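PDB 2H9F: hypothetical protein from Pseudomonas aeruginosa, which probably isomerises methylaconitate, as a member of the PrpF family, whose proteins are related in fold to diaminopimelate epimerase. Local coordinates for residues I10-L15 with G387-P392; T69-I74 with Y87-V92; R126-G131 with V150-G155; P220-N225 with P277-V282; T356-A361 with K374-R379. One frame throughout, in Å; residues are numbered along the deposited sequence. Where two conformers were deposited one is given.

How the contacts relate
Within the first strand of the chain, 7-17, begins the longest loop: contact 1 joins it to the last strand, 388-392, and the other four contacts all lie along the chain between these two ends. They follow in series, none crossing another. Contact 2 closes the hairpin of strands 71-77 and 85-92, and contact 3 brings the approach to strand 131-139 against the end of strand 144-153. Contact 4 lies across the chain's centre from contacts 1 and 2 and sets strand 220-225 beside 278-283. Contact 5, centred about 9 Å from the chain's centre, pairs 355-366 with 369-386, the strand that leads back towards contact 1.

Contact 1. Residues I10-L15 with G387-P392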
# COMPACT_ATOMS: atom_id res chain seq x y z
N ILE A 10 -1.59 -9.74 -19.59
CA ILE A 10 -2.64 -8.80 -20.05
C ILE A 10 -2.08 -7.41 -20.14
O ILE A 10 -1.56 -6.88 -19.13
CB ILE A 10 -3.92 -8.83 -19.15
CG1 ILE A 10 -4.39 -10.27 -18.95
CG2 ILE A 10 -5.12 -7.99 -19.75
CD1 ILE A 10 -5.36 -10.43 -17.83
N PRO A 11 -2.08 -6.84 -21.36
CA PRO A 11 -1.61 -5.46 -21.52
C PRO A 11 -2.33 -4.52 -20.56
O PRO A 11 -3.54 -4.54 -20.49
CB PRO A 11 -1.93 -5.12 -22.98
CG PRO A 11 -2.16 -6.42 -23.64
CD PRO A 11 -2.57 -7.41 -22.61
N ALA A 12 -1.57 -3.69 -19.85
CA ALA A 12 -2.13 -2.80 -18.83
C ALA A 12 -1.16 -1.65 -18.64
O ALA A 12 0.02 -1.77 -18.96
CB ALA A 12 -2.27 -3.48 -17.45
N THR A 13 -1.69 -0.60 -18.05
CA THR A 13 -0.96 0.58 -17.65
C THR A 13 -1.38 0.93 -16.22
O THR A 13 -2.58 0.99 -15.87
CB THR A 13 -1.23 1.72 -18.61
OG1 THR A 13 -1.03 1.23 -19.95
CG2 THR A 13 -0.27 2.92 -18.34
N TYR A 14 -0.36 1.15 -15.40
CA TYR A 14 -0.60 1.49 -14.03
C TYR A 14 -0.31 2.97 -13.87
O TYR A 14 0.80 3.44 -14.10
CB TYR A 14 0.28 0.61 -13.14
CG TYR A 14 0.06 0.74 -11.65
CD1 TYR A 14 -1.18 0.52 -11.08
CD2 TYR A 14 1.09 1.08 -10.82
CE1 TYR A 14 -1.38 0.62 -9.67
CE2 TYR A 14 0.91 1.18 -9.43
CZ TYR A 14 -0.31 0.98 -8.87
OH TYR A 14 -0.44 1.09 -7.53
N LEU A 15 -1.36 3.72 -13.52
CA LEU A 15 -1.28 5.19 -13.49
C LEU A 15 -1.71 5.70 -12.14
O LEU A 15 -2.62 5.14 -11.48
CB LEU A 15 -2.30 5.84 -14.44
CG LEU A 15 -2.15 5.79 -15.95
CD1 LEU A 15 -3.06 4.76 -16.49
CD2 LEU A 15 -2.47 7.18 -16.56
N GLY A 387 3.02 -2.09 -19.51
CA GLY A 387 3.48 -3.34 -20.04
C GLY A 387 2.32 -4.31 -19.90
O GLY A 387 1.29 -4.15 -20.54
N TRP A 388 2.51 -5.33 -19.06
CA TRP A 388 1.50 -6.40 -18.91
C TRP A 388 1.41 -6.77 -17.44
O TRP A 388 2.46 -6.85 -16.75
CB TRP A 388 1.99 -7.64 -19.64
CG TRP A 388 2.12 -7.48 -21.12
CD1 TRP A 388 1.21 -7.86 -22.06
CD2 TRP A 388 3.23 -6.94 -21.82
NE1 TRP A 388 1.67 -7.55 -23.30
CE2 TRP A 388 2.93 -7.01 -23.19
CE3 TRP A 388 4.48 -6.40 -21.42
CZ2 TRP A 388 3.78 -6.54 -24.17
CZ3 TRP A 388 5.33 -5.92 -22.39
CH2 TRP A 388 4.98 -5.98 -23.75
N VAL A 389 0.20 -6.95 -16.97
CA VAL A 389 -0.02 -7.61 -15.69
C VAL A 389 -0.08 -9.11 -15.94
O VAL A 389 -0.54 -9.57 -17.01
CB VAL A 389 -1.29 -7.13 -14.94
CG1 VAL A 389 -1.16 -5.75 -14.47
CG2 VAL A 389 -2.62 -7.28 -15.80
N ARG A 390 0.29 -9.87 -14.91
CA ARG A 390 0.10 -11.33 -14.93
C ARG A 390 -0.85 -11.83 -13.85
O ARG A 390 -0.85 -11.35 -12.73
CB ARG A 390 1.41 -12.07 -14.76
CG ARG A 390 2.49 -11.72 -15.75
CD ARG A 390 3.60 -12.77 -15.63
NE ARG A 390 4.58 -12.61 -16.66
CZ ARG A 390 5.59 -13.44 -16.90
NH1 ARG A 390 5.74 -14.56 -16.21
NH2 ARG A 390 6.46 -13.13 -17.86
N VAL A 391 -1.71 -12.77 -14.24
CA VAL A 391 -2.49 -13.49 -13.29
C VAL A 391 -2.52 -14.96 -13.75
O VAL A 391 -2.34 -15.24 -14.93
CB VAL A 391 -3.95 -12.97 -13.14
CG1 VAL A 391 -3.97 -11.48 -12.70
CG2 VAL A 391 -4.72 -13.16 -14.40
N PRO A 392 -2.78 -15.88 -12.82
CA PRO A 392 -3.05 -17.26 -13.21
C PRO A 392 -4.30 -17.40 -14.09
O PRO A 392 -5.32 -16.77 -13.84
CB PRO A 392 -3.19 -17.98 -11.86
CG PRO A 392 -2.40 -17.13 -10.93
CD PRO A 392 -2.75 -15.74 -11.35
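Pro11 and Trp388 meet on one face of this antiparallel strand pair, while Ile10, Ala12 and Val389 meet on the other. The proline ring approaches the five-membered end of the indole, with Pro11 CD 3.8 Å from Trp388 CD1. Pro11 N is nearer still to Trp388 CD1, at 3.5 Å, and the two side chains cross obliquely. A chi1 of -64° sets the indole beside its own backbone N, bringing CD1 to Pro11; Arg9 makes a cation-pi contact with the same indole. On the reverse face Val389 straddles two partners: its CG2 rests 3.9 Å from Ile10 CB, and its CG1 lies 3.9 Å from Ala12 CB. Ile10 CD1 reaches 4.4 Å from Val391 CG2, and both side chains touch Leu44 of helix 39-49.

Two pairs of backbone bonds hold these groups in register. Ile10 N gives an almost straight bond (174°) of 2.8 Å to Val389 O, and Val389 N answers to Ile10 O. Ala12 and Gly387 exchange the second pair. The same residues 387-389 pair with a strand of the second subunit, and Trp388 packs on Trp388 of that subunit. The chemistry thus divides by face: the aliphatic groups pack within the subunit, Ile10 also on strand 20-26, whereas the indole serves the dimer interface, with Arg390 forming salt bridges to Glu386 and Glu159 of the second subunit.

Contact 2. Residues T69-I74 with Y87-V92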
# COMPACT_ATOMS: atom_id res chain seq x y z
N THR A 69 -6.12 2.72 -3.70
CA THR A 69 -5.18 1.91 -4.45
C THR A 69 -5.76 0.55 -4.72
O THR A 69 -5.02 -0.41 -4.83
CB THR A 69 -3.85 1.71 -3.69
OG1 THR A 69 -4.12 1.09 -2.42
CG2 THR A 69 -3.12 3.00 -3.50
N SER A 70 -7.08 0.45 -4.82
CA SER A 70 -7.71 -0.82 -5.06
C SER A 70 -8.75 -0.66 -6.17
O SER A 70 -9.93 -0.89 -6.00
CB SER A 70 -8.26 -1.40 -3.77
OG SER A 70 -8.90 -2.65 -4.03
N LYS A 71 -8.24 -0.27 -7.33
CA LYS A 71 -9.05 0.20 -8.42
C LYS A 71 -8.58 -0.30 -9.80
O LYS A 71 -7.42 -0.25 -10.11
CB LYS A 71 -9.04 1.76 -8.43
CG LYS A 71 -9.52 2.45 -7.17
CD LYS A 71 -9.47 3.99 -7.35
CE LYS A 71 -9.64 4.80 -6.05
NZ LYS A 71 -11.01 4.94 -5.60
N CYS A 72 -9.53 -0.67 -10.64
CA CYS A 72 -9.27 -1.04 -12.02
C CYS A 72 -10.17 -0.20 -12.95
O CYS A 72 -11.33 0.10 -12.61
CB CYS A 72 -9.59 -2.51 -12.22
SG CYS A 72 -8.29 -3.61 -11.56
N VAL A 73 -9.65 0.12 -14.13
CA VAL A 73 -10.37 0.96 -15.10
C VAL A 73 -10.29 0.33 -16.49
O VAL A 73 -9.23 -0.14 -16.89
CB VAL A 73 -9.76 2.37 -15.14
CG1 VAL A 73 -10.29 3.22 -16.35
CG2 VAL A 73 -10.01 3.09 -13.82
N ILE A 74 -11.45 0.27 -17.16
CA ILE A 74 -11.57 -0.09 -18.59
C ILE A 74 -11.94 1.18 -19.41
O ILE A 74 -12.88 1.90 -19.06
CB ILE A 74 -12.67 -1.16 -18.85
CG1 ILE A 74 -12.41 -2.43 -18.01
CG2 ILE A 74 -12.69 -1.51 -20.38
CD1 ILE A 74 -13.58 -3.42 -18.01
N TYR A 87 -15.66 5.18 -20.16
CA TYR A 87 -14.82 5.05 -18.99
C TYR A 87 -15.61 4.33 -17.93
O TYR A 87 -16.65 4.78 -17.49
CB TYR A 87 -14.39 6.44 -18.55
CG TYR A 87 -13.95 6.61 -17.12
CD1 TYR A 87 -13.08 5.72 -16.53
CD2 TYR A 87 -14.38 7.69 -16.36
CE1 TYR A 87 -12.67 5.90 -15.23
CE2 TYR A 87 -13.99 7.87 -15.04
CZ TYR A 87 -13.14 6.97 -14.48
OH TYR A 87 -12.70 7.12 -13.17
N LEU A 88 -15.10 3.16 -17.56
CA LEU A 88 -15.72 2.30 -16.57
C LEU A 88 -14.74 2.09 -15.43
O LEU A 88 -13.59 1.76 -15.68
CB LEU A 88 -16.06 0.97 -17.22
CG LEU A 88 -17.29 0.18 -16.78
CD1 LEU A 88 -18.55 1.01 -16.81
CD2 LEU A 88 -17.40 -1.07 -17.67
N TYR A 89 -15.20 2.25 -14.19
CA TYR A 89 -14.35 2.17 -13.02
C TYR A 89 -14.90 1.11 -12.05
O TYR A 89 -16.11 1.07 -11.76
CB TYR A 89 -14.26 3.57 -12.44
CG TYR A 89 -14.13 3.62 -10.97
CD1 TYR A 89 -12.99 3.15 -10.33
CD2 TYR A 89 -15.14 4.18 -10.19
CE1 TYR A 89 -12.87 3.21 -8.94
CE2 TYR A 89 -15.04 4.23 -8.81
CZ TYR A 89 -13.91 3.75 -8.19
OH TYR A 89 -13.80 3.82 -6.81
N GLY A 90 -14.03 0.19 -11.65
CA GLY A 90 -14.32 -0.87 -10.69
C GLY A 90 -13.56 -0.68 -9.39
O GLY A 90 -12.34 -0.63 -9.39
N GLN A 91 -14.29 -0.53 -8.27
CA GLN A 91 -13.66 -0.46 -6.93
C GLN A 91 -13.61 -1.86 -6.36
O GLN A 91 -14.65 -2.49 -6.12
CB GLN A 91 -14.49 0.43 -6.01
CG GLN A 91 -13.89 0.67 -4.63
CD GLN A 91 -12.62 1.50 -4.69
OE1 GLN A 91 -12.56 2.49 -5.45
NE2 GLN A 91 -11.59 1.12 -3.89
N VAL A 92 -12.40 -2.37 -6.15
CA VAL A 92 -12.19 -3.75 -5.76
C VAL A 92 -12.13 -3.80 -4.23
O VAL A 92 -11.29 -3.17 -3.63
CB VAL A 92 -10.89 -4.31 -6.43
CG1 VAL A 92 -10.61 -5.73 -6.00
CG2 VAL A 92 -10.99 -4.18 -7.98
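Cys72 and Gly90, like Ile74 and Leu88, trade backbone hydrogen bonds in both directions, the regular pattern of an antiparallel hairpin. The bond from Gly90 N to Cys72 O is 2.9 Å long and nearly straight (173°). Val92 N continues the series to Ser70 O.

The polar side-chain contacts gather at this same end of the hairpin. Lys71 runs extended until chi4 (-80°) bends its ammonium group over to Gln91, where NZ lies 2.9 Å from OE1. A weak bond also runs from Lys71 NZ to Tyr89 OH, but Gln91 OE1 and Tyr89 OH are modelled too close together, so both bonds are less sure in detail. Gln91 NE2 is held by Ser67 O. The very short approach of Ser70 OG to Val92 O belongs to one of two conformers and remains doubtful.

Apolar contacts carry the rest. The methylenes of Lys71 cross the Tyr89 side chain at a slant; CG meets the ring edge in its plane, 3.9 Å from Tyr89 CE1. Val73 CG1 comes up to the edge of the other tyrosine, 3.8 Å from Tyr87 CD1, and that ring is anchored through its hydroxyl to Cys105 O. On the opposite face, with Cys72, Ile74 CB and Leu88 CB lie 4.3 Å apart.

Helix 106-118 covers Lys71, Val73 and Tyr87 through Leu108. Helix 39-49 covers Cys72 and Ile74, and strand 20-26 runs parallel beside 71-77.

Contact 3. Residues R126-G131 with V150-G155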
# COMPACT_ATOMS: atom_id res chain seq x y z
N ARG A 126 -8.18 15.00 -33.47
CA ARG A 126 -8.40 15.81 -32.28
C ARG A 126 -7.14 16.10 -31.49
O ARG A 126 -7.22 16.80 -30.50
CB ARG A 126 -9.40 15.12 -31.35
CG ARG A 126 -10.77 14.97 -31.98
CD ARG A 126 -11.72 14.31 -31.02
NE ARG A 126 -11.98 15.10 -29.82
CZ ARG A 126 -12.78 16.17 -29.78
NH1 ARG A 126 -13.40 16.59 -30.86
NH2 ARG A 126 -12.95 16.82 -28.65
N ILE A 127 -5.99 15.54 -31.90
CA ILE A 127 -4.76 15.59 -31.10
C ILE A 127 -3.80 16.53 -31.78
O ILE A 127 -3.49 16.37 -32.95
CB ILE A 127 -4.12 14.16 -30.97
CG1 ILE A 127 -5.16 13.09 -30.54
CG2 ILE A 127 -2.97 14.16 -30.03
CD1 ILE A 127 -4.55 11.62 -30.37
N PRO A 128 -3.33 17.56 -31.06
CA PRO A 128 -2.39 18.46 -31.67
C PRO A 128 -1.00 17.84 -31.63
O PRO A 128 -0.80 16.84 -30.97
CB PRO A 128 -2.43 19.66 -30.74
CG PRO A 128 -2.65 19.06 -29.39
CD PRO A 128 -3.62 17.92 -29.66
N GLU A 129 -0.03 18.46 -32.30
CA GLU A 129 1.35 18.11 -32.04
C GLU A 129 1.75 18.75 -30.70
O GLU A 129 2.33 18.11 -29.82
CB GLU A 129 2.23 18.57 -33.21
CG GLU A 129 3.73 18.36 -33.05
CD GLU A 129 4.18 16.90 -33.08
OE1 GLU A 129 3.39 15.95 -33.39
OE2 GLU A 129 5.38 16.71 -32.79
N ASP A 130 1.41 20.02 -30.54
CA ASP A 130 1.65 20.73 -29.30
C ASP A 130 0.41 21.53 -28.96
O ASP A 130 -0.05 22.31 -29.76
CB ASP A 130 2.87 21.63 -29.43
CG ASP A 130 4.16 20.84 -29.65
OD1 ASP A 130 4.61 20.13 -28.73
OD2 ASP A 130 4.72 20.91 -30.77
N GLY A 131 -0.17 21.27 -27.81
CA GLY A 131 -1.30 22.06 -27.34
C GLY A 131 -2.10 21.32 -26.33
O GLY A 131 -1.54 20.71 -25.44
N VAL A 150 -6.23 17.74 -21.80
CA VAL A 150 -4.98 17.06 -21.54
C VAL A 150 -3.89 17.70 -22.35
O VAL A 150 -3.99 17.80 -23.57
CB VAL A 150 -5.10 15.53 -21.89
CG1 VAL A 150 -3.77 14.82 -21.68
CG2 VAL A 150 -6.15 14.90 -21.07
N PRO A 151 -2.81 18.16 -21.69
CA PRO A 151 -1.78 18.77 -22.49
C PRO A 151 -0.97 17.76 -23.26
O PRO A 151 -0.78 16.63 -22.79
CB PRO A 151 -0.91 19.48 -21.44
CG PRO A 151 -1.05 18.63 -20.22
CD PRO A 151 -2.46 18.14 -20.26
N VAL A 152 -0.45 18.21 -24.39
CA VAL A 152 0.20 17.37 -25.38
C VAL A 152 1.44 18.10 -25.90
O VAL A 152 1.40 19.30 -26.21
CB VAL A 152 -0.75 17.06 -26.53
CG1 VAL A 152 -0.00 16.38 -27.71
CG2 VAL A 152 -1.95 16.23 -26.04
N SER A 153 2.56 17.37 -25.96
CA SER A 153 3.83 17.84 -26.56
C SER A 153 4.39 16.74 -27.42
O SER A 153 4.46 15.59 -26.99
CB SER A 153 4.92 18.13 -25.52
OG SER A 153 4.45 18.99 -24.52
N GLY A 154 4.79 17.07 -28.64
CA GLY A 154 5.36 16.10 -29.54
C GLY A 154 4.35 15.04 -29.88
O GLY A 154 4.73 13.90 -30.12
N GLY A 155 3.07 15.39 -29.88
CA GLY A 155 2.01 14.39 -30.17
C GLY A 155 1.72 13.38 -29.08
O GLY A 155 0.84 12.50 -29.25
O HOH W 1 4.11 21.40 -26.10
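Gly131 and Val152 exchange backbone hydrogen bonds as an antiparallel pair, Val152 N to Gly131 O at 2.9 Å, after which the second segment leaves the strand in a tight turn. That turn, Gly154-Gly155, has backbone angles that fit a type I' beta turn between strand 144-153 and strand 156-157, with positive phi at both glycines. The loop 126-131 lies against it: Gly155 N bonds to Glu129 O at 2.8 Å, in the carbonyl plane and on a lone pair.

Among the side chains, Val152 is the apolar centre. Its CG1, anti to the backbone N (chi1 170°), stands 3.4 Å from Pro128 O, while its CB faces Pro128 CG at 4.0 Å. Glu129 folds back at chi2 (69°), which carries its carboxylate over the turn and puts OE2 3.3 Å from Gly154 CA. Inward, Ile127 and Val150 both pack on Leu117 of helix 106-118, whereas the turn itself lies at the surface.

Asp130 takes a second amide of the turn, that of Gly154. Its OD1 receives Gly154 N at 3.1 Å from above the carboxylate plane, and a water donates both to this OD1 and to Ser153 OG, which also bonds to Gln158; the water stands 2.9 Å from Ser153 OG.

Contact 4. Residues P220-N225 with P277-V282; sequences PTVFVN and PKIAFV. With SO4 (sulfate ion), chain F.
Pro220 sets the register at the start, its carbonyl O accepting Lys278 N while its CB meets Pro277 CB at 4.1 Å. Thr221 points to the face it shares with Lys278 and Phe223, and its CG2 lies over the ring of Phe223, two residues on, offset towards the rim. Its hydroxyl bonds back to Ile219 O. Beside it Lys278 leads away, bent at chi2 (-53°), and NZ bonds to Ser309 and, at 2.8 Å, to O4 of a sulfate that His275 also holds; the ion probably comes from the crystallisation liquor.

Val222 bonds to strand 278-283 through both its N, donating to Lys278 O (178°), and its O, accepting Ala280 N at 3.0 Å. Its CG2 lies alongside Pro277 CG, pointing the same way, 3.9 Å off, and Ile279 CD1 folds in against Val222 CB. This alternation, one residue bonding to two partners two apart, is the signature of parallel strands. The pair sits within a mixed sheet, 208-216 antiparallel beside 220-225 and 303-309 antiparallel beside 278-283.

Phe223 turns its ring to the Ala280 side, CD1 being 3.9 Å from Ala280 CB and 3.8 Å from Val282 CG1, with Val336 of helix 335-339 beyond. Val224 CG2 packs on Phe281 CB at 3.9 Å, and the Phe281 ring leads off to Phe250 and Tyr231. Asn225 closes the segment, OD1 standing 3.7 Å from Val282 CG2.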
# COMPACT_ATOMS: atom_id res chain seq x y z
N PRO A 220 -23.97 19.80 0.89
CA PRO A 220 -24.65 20.88 1.60
C PRO A 220 -23.66 21.64 2.48
O PRO A 220 -22.97 21.02 3.29
CB PRO A 220 -25.70 20.14 2.43
CG PRO A 220 -26.02 18.96 1.57
CD PRO A 220 -24.61 18.52 1.17
N THR A 221 -23.54 22.94 2.25
CA THR A 221 -22.62 23.78 2.96
C THR A 221 -23.31 25.07 3.43
O THR A 221 -24.09 25.69 2.69
CB THR A 221 -21.39 24.16 2.04
OG1 THR A 221 -20.87 22.98 1.42
CG2 THR A 221 -20.29 24.84 2.84
N VAL A 222 -23.04 25.42 4.67
CA VAL A 222 -23.40 26.70 5.24
C VAL A 222 -22.20 27.62 5.21
O VAL A 222 -21.17 27.35 5.85
CB VAL A 222 -23.87 26.56 6.71
CG1 VAL A 222 -24.42 27.87 7.18
CG2 VAL A 222 -24.94 25.45 6.85
N PHE A 223 -22.30 28.71 4.44
CA PHE A 223 -21.23 29.72 4.35
C PHE A 223 -21.57 30.99 5.12
O PHE A 223 -22.63 31.54 4.94
CB PHE A 223 -20.96 30.18 2.88
CG PHE A 223 -20.26 29.16 2.01
CD1 PHE A 223 -18.91 28.96 2.09
CD2 PHE A 223 -20.98 28.41 1.08
CE1 PHE A 223 -18.27 28.04 1.25
CE2 PHE A 223 -20.35 27.49 0.25
CZ PHE A 223 -18.99 27.31 0.35
N VAL A 224 -20.59 31.54 5.84
CA VAL A 224 -20.77 32.81 6.54
C VAL A 224 -19.57 33.69 6.32
O VAL A 224 -18.57 33.21 5.90
CB VAL A 224 -21.01 32.58 8.05
CG1 VAL A 224 -22.34 31.78 8.26
CG2 VAL A 224 -19.84 31.86 8.70
N ASN A 225 -19.71 34.99 6.58
CA ASN A 225 -18.64 35.94 6.46
C ASN A 225 -17.80 35.89 7.70
O ASN A 225 -18.30 36.12 8.82
CB ASN A 225 -19.22 37.35 6.29
CG ASN A 225 -19.76 37.62 4.88
OD1 ASN A 225 -19.20 37.13 3.89
ND2 ASN A 225 -20.84 38.39 4.80
N PRO A 277 -24.58 19.44 7.18
CA PRO A 277 -23.85 20.26 6.21
C PRO A 277 -22.46 20.55 6.72
O PRO A 277 -22.20 20.40 7.90
CB PRO A 277 -24.68 21.53 6.15
CG PRO A 277 -25.25 21.65 7.49
CD PRO A 277 -25.64 20.22 7.83
N LYS A 278 -21.56 20.94 5.83
CA LYS A 278 -20.30 21.55 6.27
C LYS A 278 -20.53 23.02 6.65
O LYS A 278 -21.58 23.58 6.34
CB LYS A 278 -19.24 21.46 5.18
CG LYS A 278 -18.99 20.02 4.68
CD LYS A 278 -18.67 19.05 5.81
CE LYS A 278 -18.06 17.71 5.35
NZ LYS A 278 -17.73 16.80 6.55
N ILE A 279 -19.54 23.62 7.32
CA ILE A 279 -19.61 25.00 7.77
C ILE A 279 -18.29 25.64 7.37
O ILE A 279 -17.23 25.09 7.63
CB ILE A 279 -19.83 25.11 9.33
CG1 ILE A 279 -19.72 26.55 9.85
CG2 ILE A 279 -18.87 24.26 10.14
CD1 ILE A 279 -20.83 27.46 9.38
N ALA A 280 -18.37 26.78 6.69
CA ALA A 280 -17.15 27.46 6.24
C ALA A 280 -17.37 28.95 6.33
O ALA A 280 -18.50 29.44 6.25
CB ALA A 280 -16.81 27.07 4.81
N PHE A 281 -16.28 29.69 6.49
CA PHE A 281 -16.35 31.11 6.52
C PHE A 281 -15.41 31.66 5.48
O PHE A 281 -14.34 31.09 5.25
CB PHE A 281 -16.07 31.71 7.91
CG PHE A 281 -14.82 31.21 8.59
CD1 PHE A 281 -14.78 29.97 9.21
CD2 PHE A 281 -13.68 32.04 8.72
CE1 PHE A 281 -13.63 29.55 9.89
CE2 PHE A 281 -12.53 31.61 9.38
CZ PHE A 281 -12.50 30.39 9.97
N VAL A 282 -15.85 32.76 4.88
CA VAL A 282 -15.20 33.40 3.74
C VAL A 282 -14.82 34.85 4.03
O VAL A 282 -15.41 35.52 4.89
CB VAL A 282 -16.12 33.34 2.48
CG1 VAL A 282 -16.49 31.91 2.17
CG2 VAL A 282 -17.36 34.21 2.63
S SO4 F . -17.92 13.70 4.50
O1 SO4 F . -19.32 13.34 4.23
O2 SO4 F . -16.98 12.62 4.17
O3 SO4 F . -17.61 14.79 3.57
O4 SO4 F . -17.78 14.10 5.92

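Contact 5. Residues T356-A361 with K374-R379; sequences TLRVGA and KAIMSR
Ile376 faces Gly360 across two antiparallel strands of a hairpin, and its side chain lies over the glycine where the backbones come close, Gly360 CA and Ile376 CA being 4.6 Å apart. CB lies 3.7 Å from Gly360 O. With chi1 at -54°, CG1 stands beside the backbone N and passes 4.1 Å from Gly360 O, and at the tip CD1 comes to 4.2 Å from Ala361 N. The other branch, CG2, points towards the neighbouring strand's arginine and meets the edge of its guanidinium group, 4.5 Å from Arg358 NH1.

Within 356-361 and 374-379 the backbones bond directly only at this pair: Gly360 N to Ile376 O, and Ile376 N to Gly360 O at 2.9 Å; Lys374 bonds on to Glu362. Towards Ser378 the strands spread and water takes over. One molecule donates to Arg358 O and accepts Ser378 N. A second lies in the guanidinium plane, accepting Arg358 NH1 at 2.8 Å and donating to Arg358 O and to Ser378 OG, which Glu174 also binds.

Strand 347-352 flanks the first segment, where Arg358 touches Ala347 and Arg349. Strand 175-180 flanks the second, meeting Ile376 through Val176 and selenomethionine Met377 through Phe179, while Arg379 reaches helix 106-118.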
# COMPACT_ATOMS: atom_id res chain seq x y z
N THR A 356 -3.43 27.34 -1.97
CA THR A 356 -4.48 27.94 -2.78
C THR A 356 -5.00 26.86 -3.72
O THR A 356 -4.32 25.88 -4.01
CB THR A 356 -3.99 29.17 -3.60
OG1 THR A 356 -3.20 28.74 -4.72
CG2 THR A 356 -3.07 30.16 -2.76
N LEU A 357 -6.23 27.04 -4.18
CA LEU A 357 -6.89 26.10 -5.08
C LEU A 357 -7.77 26.87 -6.09
O LEU A 357 -8.54 27.75 -5.70
CB LEU A 357 -7.77 25.19 -4.24
CG LEU A 357 -8.16 23.81 -4.67
CD1 LEU A 357 -7.03 23.03 -5.17
CD2 LEU A 357 -8.82 23.10 -3.47
N ARG A 358 -7.64 26.55 -7.37
CA ARG A 358 -8.46 27.12 -8.42
C ARG A 358 -9.60 26.19 -8.80
O ARG A 358 -9.40 25.03 -9.25
CB ARG A 358 -7.63 27.38 -9.66
CG ARG A 358 -8.30 28.24 -10.72
CD ARG A 358 -7.53 28.15 -12.04
NE ARG A 358 -8.25 28.75 -13.18
CZ ARG A 358 -9.11 28.10 -13.99
NH1 ARG A 358 -9.44 26.81 -13.83
NH2 ARG A 358 -9.67 28.80 -14.98
N VAL A 359 -10.81 26.69 -8.61
CA VAL A 359 -12.00 25.94 -8.96
C VAL A 359 -12.91 26.81 -9.83
O VAL A 359 -12.72 28.02 -9.92
CB VAL A 359 -12.75 25.45 -7.72
CG1 VAL A 359 -11.91 24.43 -6.95
CG2 VAL A 359 -13.23 26.61 -6.84
N GLY A 360 -13.90 26.18 -10.46
CA GLY A 360 -14.78 26.89 -11.33
C GLY A 360 -16.12 26.23 -11.45
O GLY A 360 -16.29 25.06 -11.10
N ALA A 361 -17.07 27.00 -11.96
CA ALA A 361 -18.41 26.50 -12.18
C ALA A 361 -19.14 27.36 -13.19
O ALA A 361 -18.78 28.52 -13.42
CB ALA A 361 -19.17 26.48 -10.92
N LYS A 374 -21.75 23.09 -15.04
CA LYS A 374 -20.37 22.59 -14.98
C LYS A 374 -19.75 22.71 -13.60
O LYS A 374 -19.96 23.70 -12.92
CB LYS A 374 -19.43 23.39 -15.88
CG LYS A 374 -19.74 23.38 -17.37
CD LYS A 374 -18.71 24.25 -18.08
CE LYS A 374 -18.81 24.21 -19.58
NZ LYS A 374 -17.72 25.01 -20.20
N ALA A 375 -18.95 21.71 -13.25
CA ALA A 375 -17.95 21.80 -12.18
C ALA A 375 -16.57 21.68 -12.81
O ALA A 375 -16.31 20.76 -13.57
CB ALA A 375 -18.14 20.70 -11.17
N ILE A 376 -15.68 22.58 -12.47
CA ILE A 376 -14.36 22.65 -13.07
C ILE A 376 -13.30 22.60 -11.98
O ILE A 376 -13.37 23.30 -10.97
CB ILE A 376 -14.20 23.97 -13.89
CG1 ILE A 376 -15.34 24.10 -14.93
CG2 ILE A 376 -12.84 24.01 -14.61
CD1 ILE A 376 -15.47 25.44 -15.56
N MSE A 377 -12.30 21.73 -12.18
CA MSE A 377 -11.20 21.58 -11.23
C MSE A 377 -9.96 21.11 -11.95
O MSE A 377 -10.04 20.67 -13.08
CB MSE A 377 -11.58 20.59 -10.16
CG MSE A 377 -11.88 19.20 -10.74
SE MSE A 377 -12.79 18.06 -9.46
CE MSE A 377 -14.55 18.78 -9.55
N SER A 378 -8.81 21.21 -11.30
CA SER A 378 -7.55 20.80 -11.89
C SER A 378 -6.94 19.66 -11.10
O SER A 378 -6.92 19.65 -9.85
CB SER A 378 -6.56 21.97 -11.87
OG SER A 378 -6.95 22.95 -12.82
N ARG A 379 -6.43 18.68 -11.84
CA ARG A 379 -5.71 17.56 -11.23
C ARG A 379 -4.52 17.23 -12.10
O ARG A 379 -4.13 18.04 -12.97
CB ARG A 379 -6.68 16.39 -11.08
CG ARG A 379 -7.72 16.71 -10.02
CD ARG A 379 -8.55 15.57 -9.60
NE ARG A 379 -9.32 16.01 -8.44
CZ ARG A 379 -10.58 15.64 -8.15
NH1 ARG A 379 -11.29 14.80 -8.93
NH2 ARG A 379 -11.14 16.15 -7.04
O HOH W 2 -8.97 22.47 -8.58
O HOH W 3 -9.37 24.55 -12.24